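Local coordinates for protein (auracyanin) (Chloroflexus aurantiacus, PDB 1QHQ), which carries electrons as a blue copper cupredoxin, probably as a soluble acceptor for the membrane-bound alternative complex III of this green photosynthetic bacterium, at residues 18-23 and 46-51; 42-47 and 107-112. All coordinates share one frame; numbering follows the deposited sequence.

Interaction 1 of 2, residues 18-23 and 46-51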
ATOM      1  N   THR A  18     -13.591  -7.013  -1.043  1.00  9.51           N
ATOM      2  CA  THR A  18     -12.735  -6.364  -0.017  1.00 10.71           C
ATOM      3  C   THR A  18     -11.636  -7.371   0.344  1.00  9.57           C
ATOM      4  O   THR A  18     -11.799  -8.583   0.190  1.00  9.44           O
ATOM      5  CB  THR A  18     -13.465  -5.977   1.259  1.00 10.78           C
ATOM      6  OG1 THR A  18     -13.887  -7.177   1.951  1.00 10.33           O
ATOM      7  CG2 THR A  18     -14.737  -5.172   0.964  1.00 13.44           C
ATOM      8  N   VAL A  19     -10.496  -6.823   0.744  1.00  8.99           N
ATOM      9  CA  VAL A  19      -9.395  -7.762   1.124  1.00  9.89           C
ATOM     10  C   VAL A  19      -8.688  -7.194   2.363  1.00  8.91           C
ATOM     11  O   VAL A  19      -8.485  -5.979   2.435  1.00 10.47           O
ATOM     12  CB  VAL A  19      -8.410  -7.936  -0.026  1.00 10.92           C
ATOM     13  CG1 VAL A  19      -7.869  -6.591  -0.507  1.00 16.30           C
ATOM     14  CG2 VAL A  19      -7.212  -8.807   0.402  1.00 12.31           C
ATOM     15  N   GLU A  20      -8.352  -8.060   3.287  1.00  9.46           N
ATOM     16  CA  GLU A  20      -7.683  -7.631   4.532  1.00 11.39           C
ATOM     17  C   GLU A  20      -6.164  -7.840   4.403  1.00 11.05           C
ATOM     18  O   GLU A  20      -5.748  -8.908   3.981  1.00 12.46           O
ATOM     19  CB  GLU A  20      -8.109  -8.580   5.677  1.00 14.70           C
ATOM     20  CG  GLU A  20      -9.307  -8.127   6.452  0.50 21.98           C
ATOM     21  CD  GLU A  20      -9.002  -7.547   7.815  0.50 24.75           C
ATOM     22  OE1 GLU A  20      -8.131  -8.059   8.547  0.50 26.17           O
ATOM     23  OE2 GLU A  20      -9.681  -6.558   8.182  0.50 24.95           O
ATOM     24  N   VAL A  21      -5.409  -6.828   4.788  1.00  9.27           N
ATOM     25  CA  VAL A  21      -3.936  -7.045   4.913  1.00  9.93           C
ATOM     26  C   VAL A  21      -3.582  -6.724   6.364  1.00 10.99           C
ATOM     27  O   VAL A  21      -4.132  -5.767   6.910  1.00 13.59           O
ATOM     28  CB  VAL A  21      -3.191  -6.127   3.962  1.00 10.75           C
ATOM     29  CG1 VAL A  21      -1.688  -6.087   4.259  1.00 15.31           C
ATOM     30  CG2 VAL A  21      -3.430  -6.563   2.522  1.00 14.24           C
ATOM     31  N   ARG A  22      -2.651  -7.474   6.921  1.00 11.54           N
ATOM     32  CA  ARG A  22      -2.217  -7.206   8.297  1.00 12.30           C
ATOM     33  C   ARG A  22      -0.669  -7.026   8.259  1.00 13.81           C
ATOM     34  O   ARG A  22      -0.017  -7.596   7.395  1.00 11.24           O
ATOM     35  CB  ARG A  22      -2.523  -8.320   9.283  1.00 14.13           C
ATOM     36  CG  ARG A  22      -3.904  -8.887   9.272  1.00 25.40           C
ATOM     37  CD  ARG A  22      -4.817  -8.459  10.379  1.00 36.29           C
ATOM     38  NE  ARG A  22      -6.168  -9.037  10.215  1.00 45.84           N
ATOM     39  CZ  ARG A  22      -6.826  -9.695  11.156  1.00 52.01           C
ATOM     40  NH1 ARG A  22      -6.297  -9.881  12.360  1.00 52.04           N
ATOM     41  NH2 ARG A  22      -8.051 -10.191  10.912  1.00 55.15           N
ATOM     42  N   ALA A  23      -0.211  -6.379   9.317  1.00 15.13           N
ATOM     43  CA  ALA A  23       1.260  -6.274   9.500  1.00 17.35           C
ATOM     44  C   ALA A  23       1.757  -7.516  10.203  1.00 15.96           C
ATOM     45  O   ALA A  23       0.999  -8.194  10.922  1.00 14.73           O
ATOM     46  CB  ALA A  23       1.543  -5.024  10.331  1.00 13.91           C
ATOM     47  N   ASP A  46      -8.421  -3.272   3.336  1.00  6.45           N
ATOM     48  CA  ASP A  46      -8.413  -2.889   4.761  1.00  8.75           C
ATOM     49  C   ASP A  46      -7.031  -3.292   5.343  1.00  9.85           C
ATOM     50  O   ASP A  46      -6.780  -4.484   5.438  1.00 11.14           O
ATOM     51  CB  ASP A  46      -9.523  -3.606   5.507  1.00 12.72           C
ATOM     52  CG  ASP A  46     -10.923  -3.253   4.944  1.00 12.61           C
ATOM     53  OD1 ASP A  46     -11.045  -2.124   4.483  1.00 11.27           O
ATOM     54  OD2 ASP A  46     -11.832  -4.081   5.146  1.00 14.84           O
ATOM     55  N   PHE A  47      -6.247  -2.292   5.724  1.00 10.01           N
ATOM     56  CA  PHE A  47      -4.923  -2.628   6.339  1.00 11.19           C
ATOM     57  C   PHE A  47      -5.017  -2.408   7.857  1.00  9.78           C
ATOM     58  O   PHE A  47      -5.364  -1.322   8.325  1.00  9.45           O
ATOM     59  CB  PHE A  47      -3.897  -1.658   5.750  1.00  9.44           C
ATOM     60  CG  PHE A  47      -2.477  -1.892   6.242  1.00 12.30           C
ATOM     61  CD1 PHE A  47      -2.073  -3.171   6.525  1.00 15.67           C
ATOM     62  CD2 PHE A  47      -1.633  -0.831   6.422  1.00 14.30           C
ATOM     63  CE1 PHE A  47      -0.784  -3.411   7.041  1.00 20.25           C
ATOM     64  CE2 PHE A  47      -0.342  -1.075   6.901  1.00 14.56           C
ATOM     65  CZ  PHE A  47       0.075  -2.345   7.173  1.00 13.68           C
ATOM     66  N   VAL A  48      -4.912  -3.517   8.578  1.00 11.66           N
ATOM     67  CA  VAL A  48      -4.941  -3.471  10.047  1.00 14.60           C
ATOM     68  C   VAL A  48      -3.497  -3.577  10.578  1.00 14.33           C
ATOM     69  O   VAL A  48      -2.791  -4.526  10.274  1.00 16.85           O
ATOM     70  CB  VAL A  48      -5.737  -4.689  10.574  1.00 15.65           C
ATOM     71  CG1 VAL A  48      -5.878  -4.601  12.084  1.00 19.29           C
ATOM     72  CG2 VAL A  48      -7.131  -4.704   9.907  1.00 19.69           C
ATOM     73  N   ASN A  49      -3.025  -2.468  11.151  1.00 12.35           N
ATOM     74  CA  ASN A  49      -1.650  -2.429  11.672  1.00 13.22           C
ATOM     75  C   ASN A  49      -1.614  -2.791  13.161  1.00 14.11           C
ATOM     76  O   ASN A  49      -1.598  -1.849  13.979  1.00 18.53           O
ATOM     77  CB  ASN A  49      -1.027  -1.056  11.459  1.00 11.43           C
ATOM     78  CG  ASN A  49       0.489  -1.073  11.941  1.00 11.61           C
ATOM     79  OD1 ASN A  49       0.967  -2.138  12.139  1.00 15.52           O
ATOM     80  ND2 ASN A  49       1.003   0.111  12.056  1.00 14.39           N
ATOM     81  N   GLN A  50      -1.642  -4.049  13.509  1.00 13.75           N
ATOM     82  CA  GLN A  50      -1.424  -4.462  14.911  1.00 16.65           C
ATOM     83  C   GLN A  50      -0.037  -5.142  14.979  1.00 16.70           C
ATOM     84  O   GLN A  50       0.242  -6.074  14.255  1.00 16.19           O
ATOM     85  CB  GLN A  50      -2.485  -5.461  15.339  1.00 22.92           C
ATOM     86  CG  GLN A  50      -3.842  -4.778  15.599  1.00 30.40           C
ATOM     87  CD  GLN A  50      -4.938  -5.805  15.792  1.00 38.08           C
ATOM     88  OE1 GLN A  50      -4.673  -6.977  16.081  1.00 44.65           O
ATOM     89  NE2 GLN A  50      -6.181  -5.365  15.622  1.00 41.69           N
ATOM     90  N   ASN A  51       0.831  -4.537  15.813  1.00 17.30           N
ATOM     91  CA  ASN A  51       2.204  -5.084  15.874  1.00 19.33           C
ATOM     92  C   ASN A  51       2.769  -4.839  17.281  1.00 20.78           C
ATOM     93  O   ASN A  51       2.297  -3.951  17.971  1.00 20.42           O
ATOM     94  CB  ASN A  51       3.092  -4.495  14.809  1.00 19.14           C
ATOM     95  CG  ASN A  51       3.488  -3.070  14.952  1.00 20.74           C
ATOM     96  OD1 ASN A  51       4.353  -2.701  15.793  1.00 19.93           O
ATOM     97  ND2 ASN A  51       2.947  -2.157  14.163  1.00 14.30           N
TER
HETATM   98  O   HOH W   1       0.404  -8.811  13.567  1.00 69.11           O
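With CG set opposite the backbone N (chi1 -178°), Phe-47 points its ring edge toward strand 18-22, and CD1 comes to 3.7 Å from Val-21 CG1, a methyl likewise anti to its own N (168°). The strand's peptides run past the rim of the ring: Val-21 C lies in its plane at the edge, and CE1 reaches on to Arg-22 C. On the face that carries Glu-20, Arg-22 and Val-48, Arg-22 CD lies alongside Val-48 CB at 3.9 Å, the two side chains pointing the same way. Arg-22 NE also meets Glu-20 OE1 at 2.8 Å in a salt bridge, tilted from the guanidinium plane; Glu-20 has a second conformer, so this pairing is provisional.

Beneath the side chains the strands are parallel. Val-21 binds the residues flanking Phe-47, its N giving to Asp-46 O at 2.8 Å and its O taking from Val-48 N, whereas the Phe-47 backbone bonds to Gly-106 beyond. The pattern fades toward the copper end, where Ala-23 N to Val-48 O is weak, and a water 2.8 Å from both Ala-23 O and Gln-50 O spans the parting chains. There Asn-49 OD1 takes a bond from Asn-51 ND2 and touches Ala-23 CB, while its ND2 is bound by Leu-100 O and Val-55 O.

This is a parallel strand pair of the cupredoxin sandwich, and it runs to the metal: the side chain of Asn-49 is about 3 Å from that of the ligand His-57, that of Phe-47 about 4 Å from that of Met-132. Val-21 and Phe-47 thus make their shared face apolar, and Asn-49 supplies an amide at the copper end. On the other face Arg-44 probably offsets the charge of Asp-46, to which Ser-107 adds a hydrogen bond, and Arg-22 that of Glu-20 in this conformer.

Interaction 2 of 2, residues 42-47 and 107-112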
ATOM      1  N   VAL A  42     -13.438  -2.710  -8.564  1.00  9.80           N
ATOM      2  CA  VAL A  42     -13.323  -1.849  -7.363  1.00  9.44           C
ATOM      3  C   VAL A  42     -13.128  -2.728  -6.140  1.00  9.77           C
ATOM      4  O   VAL A  42     -13.925  -3.621  -5.836  1.00 10.48           O
ATOM      5  CB  VAL A  42     -14.555  -0.968  -7.147  1.00 10.54           C
ATOM      6  CG1 VAL A  42     -14.387  -0.044  -5.940  1.00 12.76           C
ATOM      7  CG2 VAL A  42     -14.798  -0.129  -8.419  1.00 14.10           C
ATOM      8  N   VAL A  43     -12.025  -2.443  -5.430  1.00 10.11           N
ATOM      9  CA  VAL A  43     -11.707  -3.240  -4.228  1.00  6.73           C
ATOM     10  C   VAL A  43     -11.466  -2.311  -3.056  1.00  7.22           C
ATOM     11  O   VAL A  43     -10.856  -1.252  -3.241  1.00  7.92           O
ATOM     12  CB  VAL A  43     -10.406  -4.072  -4.439  1.00  8.17           C
ATOM     13  CG1 VAL A  43      -9.974  -4.749  -3.173  0.50 11.41           C
ATOM     14  CG2 VAL A  43     -10.622  -5.056  -5.589  0.50  2.92           C
ATOM     15  N   ARG A  44     -11.987  -2.655  -1.889  1.00  8.42           N
ATOM     16  CA  ARG A  44     -11.566  -1.994  -0.662  1.00  9.38           C
ATOM     17  C   ARG A  44     -10.524  -2.855   0.050  1.00  6.43           C
ATOM     18  O   ARG A  44     -10.769  -3.983   0.426  1.00  7.93           O
ATOM     19  CB  ARG A  44     -12.723  -1.689   0.292  1.00  8.43           C
ATOM     20  CG  ARG A  44     -12.167  -0.745   1.451  1.00  8.98           C
ATOM     21  CD  ARG A  44     -13.287  -0.537   2.465  1.00 10.18           C
ATOM     22  NE  ARG A  44     -13.572  -1.736   3.219  1.00 12.87           N
ATOM     23  CZ  ARG A  44     -14.652  -2.383   3.472  1.00 13.21           C
ATOM     24  NH1 ARG A  44     -15.852  -1.908   3.008  1.00 14.60           N
ATOM     25  NH2 ARG A  44     -14.676  -3.522   4.157  1.00 15.51           N
ATOM     26  N   LEU A  45      -9.324  -2.233   0.231  1.00  9.34           N
ATOM     27  CA  LEU A  45      -8.273  -2.939   0.959  1.00 10.09           C
ATOM     28  C   LEU A  45      -8.236  -2.387   2.399  1.00  6.94           C
ATOM     29  O   LEU A  45      -8.232  -1.163   2.578  1.00  9.95           O
ATOM     30  CB  LEU A  45      -6.923  -2.627   0.282  1.00 10.03           C
ATOM     31  CG  LEU A  45      -5.699  -3.362   0.850  0.50 11.39           C
ATOM     32  CD1 LEU A  45      -4.583  -3.423  -0.160  0.50 11.89           C
ATOM     33  CD2 LEU A  45      -5.218  -2.673   2.136  0.50  7.28           C
ATOM     34  N   ASP A  46      -8.421  -3.272   3.336  1.00  6.45           N
ATOM     35  CA  ASP A  46      -8.413  -2.889   4.761  1.00  8.75           C
ATOM     36  C   ASP A  46      -7.031  -3.292   5.343  1.00  9.85           C
ATOM     37  O   ASP A  46      -6.780  -4.484   5.438  1.00 11.14           O
ATOM     38  CB  ASP A  46      -9.523  -3.606   5.507  1.00 12.72           C
ATOM     39  CG  ASP A  46     -10.923  -3.253   4.944  1.00 12.61           C
ATOM     40  OD1 ASP A  46     -11.045  -2.124   4.483  1.00 11.27           O
ATOM     41  OD2 ASP A  46     -11.832  -4.081   5.146  1.00 14.84           O
ATOM     42  N   PHE A  47      -6.247  -2.292   5.724  1.00 10.01           N
ATOM     43  CA  PHE A  47      -4.923  -2.628   6.339  1.00 11.19           C
ATOM     44  C   PHE A  47      -5.017  -2.408   7.857  1.00  9.78           C
ATOM     45  O   PHE A  47      -5.364  -1.322   8.325  1.00  9.45           O
ATOM     46  CB  PHE A  47      -3.897  -1.658   5.750  1.00  9.44           C
ATOM     47  CG  PHE A  47      -2.477  -1.892   6.242  1.00 12.30           C
ATOM     48  CD1 PHE A  47      -2.073  -3.171   6.525  1.00 15.67           C
ATOM     49  CD2 PHE A  47      -1.633  -0.831   6.422  1.00 14.30           C
ATOM     50  CE1 PHE A  47      -0.784  -3.411   7.041  1.00 20.25           C
ATOM     51  CE2 PHE A  47      -0.342  -1.075   6.901  1.00 14.56           C
ATOM     52  CZ  PHE A  47       0.075  -2.345   7.173  1.00 13.68           C
ATOM     53  N   SER A 107      -8.231   2.106   5.413  1.00 10.80           N
ATOM     54  CA  SER A 107      -8.528   1.420   4.130  1.00  9.88           C
ATOM     55  C   SER A 107      -8.153   2.328   2.970  1.00  9.35           C
ATOM     56  O   SER A 107      -8.056   3.544   3.073  1.00 11.07           O
ATOM     57  CB  SER A 107     -10.022   1.083   4.051  1.00 12.18           C
ATOM     58  OG  SER A 107     -10.392   0.215   5.125  1.00 13.46           O
ATOM     59  N   VAL A 108      -8.165   1.682   1.778  1.00  8.47           N
ATOM     60  CA  VAL A 108      -8.145   2.450   0.527  1.00  6.69           C
ATOM     61  C   VAL A 108      -9.052   1.733  -0.492  1.00 10.25           C
ATOM     62  O   VAL A 108      -9.054   0.524  -0.517  1.00  8.90           O
ATOM     63  CB  VAL A 108      -6.761   2.701  -0.016  1.00  9.97           C
ATOM     64  CG1 VAL A 108      -5.983   1.441  -0.330  1.00 11.49           C
ATOM     65  CG2 VAL A 108      -6.780   3.647  -1.218  1.00 11.28           C
ATOM     66  N   THR A 109      -9.860   2.522  -1.194  1.00  9.58           N
ATOM     67  CA  THR A 109     -10.805   1.909  -2.162  1.00  8.54           C
ATOM     68  C   THR A 109     -10.379   2.359  -3.548  1.00  9.21           C
ATOM     69  O   THR A 109     -10.232   3.563  -3.802  1.00  8.96           O
ATOM     70  CB  THR A 109     -12.234   2.349  -1.889  1.00  7.19           C
ATOM     71  OG1 THR A 109     -12.639   1.827  -0.589  1.00 10.24           O
ATOM     72  CG2 THR A 109     -13.205   1.779  -2.952  1.00  9.47           C
ATOM     73  N   PHE A 110     -10.088   1.385  -4.400  1.00  7.87           N
ATOM     74  CA  PHE A 110      -9.484   1.682  -5.679  1.00  8.63           C
ATOM     75  C   PHE A 110      -9.974   0.720  -6.757  1.00  9.60           C
ATOM     76  O   PHE A 110     -10.349  -0.410  -6.462  1.00 10.26           O
ATOM     77  CB  PHE A 110      -7.958   1.699  -5.604  1.00 10.95           C
ATOM     78  CG  PHE A 110      -7.335   0.359  -5.301  1.00  9.41           C
ATOM     79  CD1 PHE A 110      -7.328  -0.148  -4.019  1.00 10.10           C
ATOM     80  CD2 PHE A 110      -6.766  -0.402  -6.316  1.00  9.81           C
ATOM     81  CE1 PHE A 110      -6.765  -1.380  -3.756  1.00 10.82           C
ATOM     82  CE2 PHE A 110      -6.237  -1.649  -6.071  1.00  9.81           C
ATOM     83  CZ  PHE A 110      -6.178  -2.123  -4.753  1.00 13.37           C
ATOM     84  N   ARG A 111      -9.777   1.138  -8.005  1.00 10.37           N
ATOM     85  CA  ARG A 111     -10.013   0.233  -9.136  1.00 11.80           C
ATOM     86  C   ARG A 111      -8.684  -0.452  -9.480  1.00 10.31           C
ATOM     87  O   ARG A 111      -7.669   0.196  -9.681  1.00 12.30           O
ATOM     88  CB  ARG A 111     -10.554   0.997 -10.351  1.00 15.23           C
ATOM     89  CG  ARG A 111     -10.899   0.046 -11.511  0.50 15.80           C
ATOM     90  CD  ARG A 111     -11.628   0.806 -12.616  0.50 17.55           C
ATOM     91  NE  ARG A 111     -12.863   1.414 -12.116  0.50 18.87           N
ATOM     92  CZ  ARG A 111     -14.026   0.777 -12.057  0.50 16.36           C
ATOM     93  NH1 ARG A 111     -14.084  -0.499 -12.443  0.50 16.49           N
ATOM     94  NH2 ARG A 111     -15.116   1.348 -11.581  0.50 15.54           N
ATOM     95  N   THR A 112      -8.717  -1.781  -9.434  1.00 11.17           N
ATOM     96  CA  THR A 112      -7.456  -2.493  -9.774  1.00  9.61           C
ATOM     97  C   THR A 112      -7.066  -2.179 -11.217  1.00 12.07           C
ATOM     98  O   THR A 112      -7.928  -1.919 -12.066  1.00 10.00           O
ATOM     99  CB  THR A 112      -7.664  -3.994  -9.602  1.00 11.74           C
ATOM    100  OG1 THR A 112      -8.807  -4.361 -10.408  1.00 11.03           O
ATOM    101  CG2 THR A 112      -7.968  -4.375  -8.151  1.00 10.98           C
TER
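Ser-107 OG donates a short bond of 2.5 Å to Asp-46 OD1, arriving on the anti side of that oxygen and 33° out of the carboxylate plane. The syn side is taken by Arg-44, which grips the carboxylate side-on, NE to OD1 at 2.9 Å and NH2 to OD2 at 3.1 Å, nearly coplanar with it. OD1 therefore accepts from two donors. An alanine in place of Asp-46 would probably leave the Ser-107 hydroxyl without this acceptor and Arg-44 without its carboxylate mate, less firmly held. A sulfate ion also lies beside Arg-44.

Backbone bonds in both directions join Val-43 to Phe-110 and Leu-45 to Val-108. These hydrogen-bonded pairs alternate with non-hydrogen-bonded ones, the antiparallel pattern by which strands 42-49 and 104-111, far apart in sequence, become neighbours in one sheet of the cupredoxin sandwich. On the face of Val-42, Arg-44 and Thr-109, Arg-44 CG comes within 3.3 Å of Thr-109 OG1, and Val-42 CG1 meets Thr-109 CG2 at 3.7 Å.

On the face of Val-43, Leu-45, Val-108 and Phe-110 the side chains are apolar. Phe-110 CG sits between the backbone N and carbonyl carbon (chi1 66°), which carries the ring back beside strand 42-47: Leu-45 CB approaches its edge, CE1 at 4.2 Å. Val-108 CG1 touches the same CB.

Both contacts hold strand 42-49, the middle strand of a three-stranded sheet, and they share Asp-46 and Phe-47. Interaction 1 adds strand 17-22 in parallel on one flank; interaction 2 adds strand 104-111 antiparallel on the other. Each is partly buried, with apolar side chains on the inner face; the opposite face mixes charged and hydroxyl side chains with valines. Their differences follow position: interaction 1 extends to the copper end, where pairing weakens, a water bridges the parting chains and Asn-49 and Asn-51 bond to each other, whereas interaction 2, the side chain of Leu-45 about 11 Å from those of His-57 and Met-132, keeps regular pairing and a tightly gripped carboxylate. Val-19 N to Arg-44 O, probably a hydrogen bond, connects the two.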